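PDB 6Q78: GH26C from Muricauda sp. MAR_2010_75, which probably hydrolyses internal beta-1,4-mannosidic linkages in the backbone of mannans, as an endo-acting beta-mannanase. Local coordinates for residues F117-N125 and Y195-F206. Residues are numbered along the deposited sequence; the frame is centred on the assembly and turned at random.
Sequences FMFITDDLN and YYKQKLEKIASF
D123 OD1 is gripped by two donors from helix 193-208: Y195 OH reaches its syn lone pair at 2.6 Å, and K199 NZ forms a salt bridge with the same oxygen from the anti side at 2.8 Å. Carboxylate and phenol ring stand nearly perpendicular, 88° apart, with OD1 near the ring plane at its hydroxyl edge. Bent at chi2 and extended beyond, the K199 chain brings its ammonium also to the carbonyl of T121, NZ to O 2.8 Å. An alanine in place of D123 would probably leave the K199 ammonium without its charged mate and the Y195 hydroxyl without its acceptor. One turn further along, K202 has CG anti to its backbone N (chi1 178°) and bends at chi2 and chi4, which turns NZ onto I120 O, met in the carbonyl plane at 2.8 Å. Two waters link this ammonium to N125, one to its backbone O and the other to OD1, while E137 of helix 132-150 forms a salt bridge with K202 and also accepts from N125 ND2. Closer to the barrel strands the contact is apolar. I203 lays CG2 over one face of F117, off-centre, and sets CG1 against T121 CG2 (3.7 Å), while T121 OG1 is hydrogen-bonded to W158 NE1. I120 CD1 sits over the centre of the F206 ring, 3.8 Å from its centroid; F156 of strand 153-157 stacks on F117 and also touches I120 and F206. Aliphatic and aromatic packing close to the strands, with the two lysines hydrogen-bonding to loop carbonyls farther out, thus joins the beta-alpha loop leaving the C-terminal end of strand 112-116 to helix 193-208 of the outer layer in the family 26 TIM barrel.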
loop_
_atom_site.group_PDB
_atom_site.type_symbol
_atom_site.label_atom_id
_atom_site.label_comp_id
_atom_site.label_asym_id
_atom_site.label_seq_id
_atom_site.Cartn_x
_atom_site.Cartn_y
_atom_site.Cartn_z
ATOM N N PHE A 117 2.930 -9.768 0.704
ATOM C CA PHE A 117 3.971 -10.788 0.519
ATOM C C PHE A 117 4.084 -11.789 1.671
ATOM O O PHE A 117 4.814 -12.785 1.522
ATOM C CB PHE A 117 5.334 -10.135 0.264
ATOM C CG PHE A 117 5.530 -9.692 -1.163
ATOM C CD1 PHE A 117 5.596 -10.641 -2.180
ATOM C CD2 PHE A 117 5.687 -8.355 -1.482
ATOM C CE1 PHE A 117 5.776 -10.253 -3.516
ATOM C CE2 PHE A 117 5.868 -7.931 -2.840
ATOM C CZ PHE A 117 5.913 -8.929 -3.844
ATOM N N MET A 118 3.374 -11.573 2.787
ATOM C CA MET A 118 3.430 -12.449 3.969
ATOM C C MET A 118 3.507 -13.954 3.663
ATOM O O MET A 118 4.453 -14.646 4.085
ATOM C CB MET A 118 2.190 -12.139 4.804
ATOM C CG MET A 118 2.050 -13.023 6.044
ATOM S SD MET A 118 0.579 -12.555 7.021
ATOM C CE MET A 118 -0.818 -12.738 5.906
ATOM N N PHE A 119 2.494 -14.503 2.992
ATOM C CA PHE A 119 2.489 -15.946 2.775
ATOM C C PHE A 119 3.486 -16.349 1.680
ATOM O O PHE A 119 3.938 -17.506 1.650
ATOM C CB PHE A 119 1.056 -16.386 2.420
ATOM C CG PHE A 119 0.055 -16.334 3.596
ATOM C CD1 PHE A 119 0.458 -16.586 4.909
ATOM C CD2 PHE A 119 -1.241 -15.905 3.367
ATOM C CE1 PHE A 119 -0.450 -16.512 5.973
ATOM C CE2 PHE A 119 -2.164 -15.859 4.433
ATOM C CZ PHE A 119 -1.750 -16.130 5.721
ATOM N N ILE A 120 3.825 -15.428 0.778
ATOM C CA ILE A 120 4.767 -15.723 -0.287
ATOM C C ILE A 120 6.164 -15.930 0.273
ATOM O O ILE A 120 6.964 -16.698 -0.302
ATOM C CB ILE A 120 4.671 -14.583 -1.318
ATOM C CG1 ILE A 120 3.247 -14.574 -1.913
ATOM C CG2 ILE A 120 5.745 -14.693 -2.407
ATOM C CD1 ILE A 120 2.941 -13.308 -2.715
ATOM N N THR A 121 6.484 -15.289 1.397
ATOM C CA THR A 121 7.828 -15.382 1.969
ATOM C C THR A 121 7.881 -16.261 3.215
ATOM O O THR A 121 8.914 -16.308 3.906
ATOM C CB THR A 121 8.413 -14.007 2.325
ATOM O OG1 THR A 121 7.602 -13.376 3.335
ATOM C CG2 THR A 121 8.495 -13.125 1.074
ATOM N N ASP A 122 6.821 -16.987 3.520
ATOM C CA ASP A 122 6.824 -17.787 4.740
ATOM C C ASP A 122 7.900 -18.867 4.670
ATOM O O ASP A 122 8.123 -19.470 3.613
ATOM C CB ASP A 122 5.456 -18.469 4.919
ATOM C CG ASP A 122 5.259 -18.965 6.363
ATOM O OD1 ASP A 122 5.753 -20.072 6.711
ATOM O OD2 ASP A 122 4.687 -18.191 7.160
ATOM N N ASP A 123 8.561 -19.116 5.809
ATOM C CA ASP A 123 9.562 -20.180 5.864
ATOM C C ASP A 123 9.008 -21.511 5.387
ATOM O O ASP A 123 9.741 -22.326 4.827
ATOM C CB ASP A 123 10.032 -20.392 7.302
ATOM C CG ASP A 123 10.912 -19.258 7.852
ATOM O OD1 ASP A 123 11.352 -18.404 7.080
ATOM O OD2 ASP A 123 11.179 -19.276 9.079
ATOM N N LEU A 124 7.723 -21.761 5.600
ATOM C CA LEU A 124 7.177 -23.064 5.258
ATOM C C LEU A 124 6.569 -23.117 3.866
ATOM O O LEU A 124 6.038 -24.160 3.475
ATOM C CB LEU A 124 6.102 -23.473 6.262
ATOM C CG LEU A 124 6.618 -23.673 7.681
ATOM C CD1 LEU A 124 5.494 -24.272 8.505
ATOM C CD2 LEU A 124 7.839 -24.577 7.685
ATOM N N ASN A 125 6.721 -22.069 3.063
ATOM C CA ASN A 125 6.218 -22.102 1.696
ATOM C C ASN A 125 7.253 -22.785 0.820
ATOM O O ASN A 125 8.252 -22.181 0.448
ATOM C CB ASN A 125 5.985 -20.667 1.224
ATOM C CG ASN A 125 5.344 -20.602 -0.167
ATOM O OD1 ASN A 125 5.501 -21.547 -0.982
ATOM N ND2 ASN A 125 4.672 -19.470 -0.475
ATOM N N TYR A 195 19.648 -15.045 5.066
ATOM C CA TYR A 195 18.226 -15.388 5.127
ATOM C C TYR A 195 17.370 -14.296 4.499
ATOM O O TYR A 195 16.427 -14.572 3.726
ATOM C CB TYR A 195 17.853 -15.545 6.603
ATOM C CG TYR A 195 16.388 -15.732 6.923
ATOM C CD1 TYR A 195 15.565 -14.649 7.152
ATOM C CD2 TYR A 195 15.839 -16.992 7.060
ATOM C CE1 TYR A 195 14.235 -14.805 7.488
ATOM C CE2 TYR A 195 14.483 -17.155 7.385
ATOM C CZ TYR A 195 13.707 -16.049 7.616
ATOM O OH TYR A 195 12.378 -16.203 7.950
ATOM N N TYR A 196 17.671 -13.041 4.835
ATOM C CA TYR A 196 16.881 -11.935 4.294
ATOM C C TYR A 196 17.084 -11.794 2.782
ATOM O O TYR A 196 16.118 -11.551 2.040
ATOM C CB TYR A 196 17.277 -10.640 5.005
ATOM C CG TYR A 196 16.529 -9.434 4.516
ATOM C CD1 TYR A 196 15.135 -9.426 4.514
ATOM C CD2 TYR A 196 17.199 -8.303 4.042
ATOM C CE1 TYR A 196 14.411 -8.322 4.069
ATOM C CE2 TYR A 196 16.472 -7.158 3.596
ATOM C CZ TYR A 196 15.082 -7.207 3.611
ATOM O OH TYR A 196 14.312 -6.163 3.166
ATOM N N LYS A 197 18.314 -11.957 2.298
ATOM C CA LYS A 197 18.531 -11.925 0.854
ATOM C C LYS A 197 17.700 -12.987 0.157
ATOM O O LYS A 197 17.143 -12.728 -0.910
ATOM C CB LYS A 197 20.017 -12.057 0.521
ATOM C CG LYS A 197 20.814 -10.785 0.843
ATOM C CD LYS A 197 22.282 -10.841 0.368
ATOM C CE LYS A 197 23.113 -11.880 1.025
ATOM N NZ LYS A 197 24.479 -11.644 0.436
ATOM N N GLN A 198 17.580 -14.186 0.761
ATOM C CA GLN A 198 16.763 -15.232 0.145
ATOM C C GLN A 198 15.299 -14.823 0.081
ATOM O O GLN A 198 14.612 -15.125 -0.903
ATOM C CB GLN A 198 16.952 -16.554 0.900
ATOM C CG GLN A 198 16.438 -17.775 0.136
ATOM C CD GLN A 198 14.924 -17.886 0.130
ATOM O OE1 GLN A 198 14.263 -17.684 1.150
ATOM N NE2 GLN A 198 14.361 -18.201 -1.040
ATOM N N LYS A 199 14.799 -14.138 1.112
ATOM C CA LYS A 199 13.413 -13.657 1.053
ATOM C C LYS A 199 13.229 -12.637 -0.068
ATOM O O LYS A 199 12.208 -12.646 -0.772
ATOM C CB LYS A 199 13.005 -13.025 2.385
ATOM C CG LYS A 199 13.043 -13.955 3.597
ATOM C CD LYS A 199 12.291 -15.271 3.354
ATOM C CE LYS A 199 12.174 -16.028 4.697
ATOM N NZ LYS A 199 11.428 -17.335 4.520
ATOM N N LEU A 200 14.193 -11.710 -0.225
ATOM C CA LEU A 200 14.099 -10.758 -1.336
ATOM C C LEU A 200 14.175 -11.470 -2.681
ATOM O O LEU A 200 13.518 -11.063 -3.647
ATOM C CB LEU A 200 15.187 -9.685 -1.232
ATOM C CG LEU A 200 15.067 -8.826 0.032
ATOM C CD1 LEU A 200 16.191 -7.800 -0.093
ATOM C CD2 LEU A 200 13.710 -8.129 0.145
ATOM N N GLU A 201 14.972 -12.532 -2.763
ATOM C CA GLU A 201 15.028 -13.302 -4.005
ATOM C C GLU A 201 13.679 -13.939 -4.313
ATOM O O GLU A 201 13.276 -14.005 -5.485
ATOM C CB GLU A 201 16.145 -14.345 -3.916
ATOM C CG GLU A 201 17.538 -13.679 -3.954
ATOM C CD GLU A 201 18.651 -14.491 -3.287
ATOM O OE1 GLU A 201 18.483 -15.719 -3.075
ATOM O OE2 GLU A 201 19.716 -13.898 -2.974
ATOM N N LYS A 202 12.953 -14.392 -3.279
ATOM C CA LYS A 202 11.608 -14.931 -3.507
ATOM C C LYS A 202 10.643 -13.830 -3.938
ATOM O O LYS A 202 9.857 -14.020 -4.873
ATOM C CB LYS A 202 11.087 -15.601 -2.222
ATOM C CG LYS A 202 9.661 -16.159 -2.333
ATOM C CD LYS A 202 9.588 -17.241 -3.438
ATOM C CE LYS A 202 8.129 -17.615 -3.762
ATOM N NZ LYS A 202 7.439 -18.238 -2.577
ATOM N N ILE A 203 10.699 -12.654 -3.299
ATOM C CA ILE A 203 9.885 -11.535 -3.764
ATOM C C ILE A 203 10.189 -11.223 -5.225
ATOM O O ILE A 203 9.277 -10.976 -6.028
ATOM C CB ILE A 203 10.099 -10.310 -2.853
ATOM C CG1 ILE A 203 9.384 -10.560 -1.508
ATOM C CG2 ILE A 203 9.563 -9.015 -3.552
ATOM C CD1 ILE A 203 9.621 -9.462 -0.489
ATOM N N ALA A 204 11.475 -11.205 -5.594
ATOM C CA ALA A 204 11.846 -10.868 -6.967
ATOM C C ALA A 204 11.349 -11.910 -7.955
ATOM O O ALA A 204 10.828 -11.549 -9.023
ATOM C CB ALA A 204 13.362 -10.716 -7.070
ATOM N N SER A 205 11.515 -13.204 -7.645
ATOM C CA SER A 205 11.078 -14.227 -8.586
ATOM C C SER A 205 9.560 -14.204 -8.731
ATOM O O SER A 205 9.034 -14.332 -9.853
ATOM C CB SER A 205 11.604 -15.608 -8.190
ATOM O OG SER A 205 11.007 -16.051 -7.002
ATOM N N PHE A 206 8.834 -13.984 -7.629
ATOM C CA PHE A 206 7.386 -13.866 -7.752
ATOM C C PHE A 206 7.030 -12.659 -8.601
ATOM O O PHE A 206 6.164 -12.736 -9.494
ATOM C CB PHE A 206 6.747 -13.748 -6.354
ATOM C CG PHE A 206 5.257 -13.567 -6.379
ATOM C CD1 PHE A 206 4.694 -12.301 -6.442
ATOM C CD2 PHE A 206 4.415 -14.673 -6.387
ATOM C CE1 PHE A 206 3.311 -12.149 -6.449
ATOM C CE2 PHE A 206 3.037 -14.520 -6.428
ATOM C CZ PHE A 206 2.484 -13.277 -6.456
HETATM O O HOH W 1 9.049 -19.614 -0.717
HETATM O O HOH W 2 7.858 -20.890 -3.107
#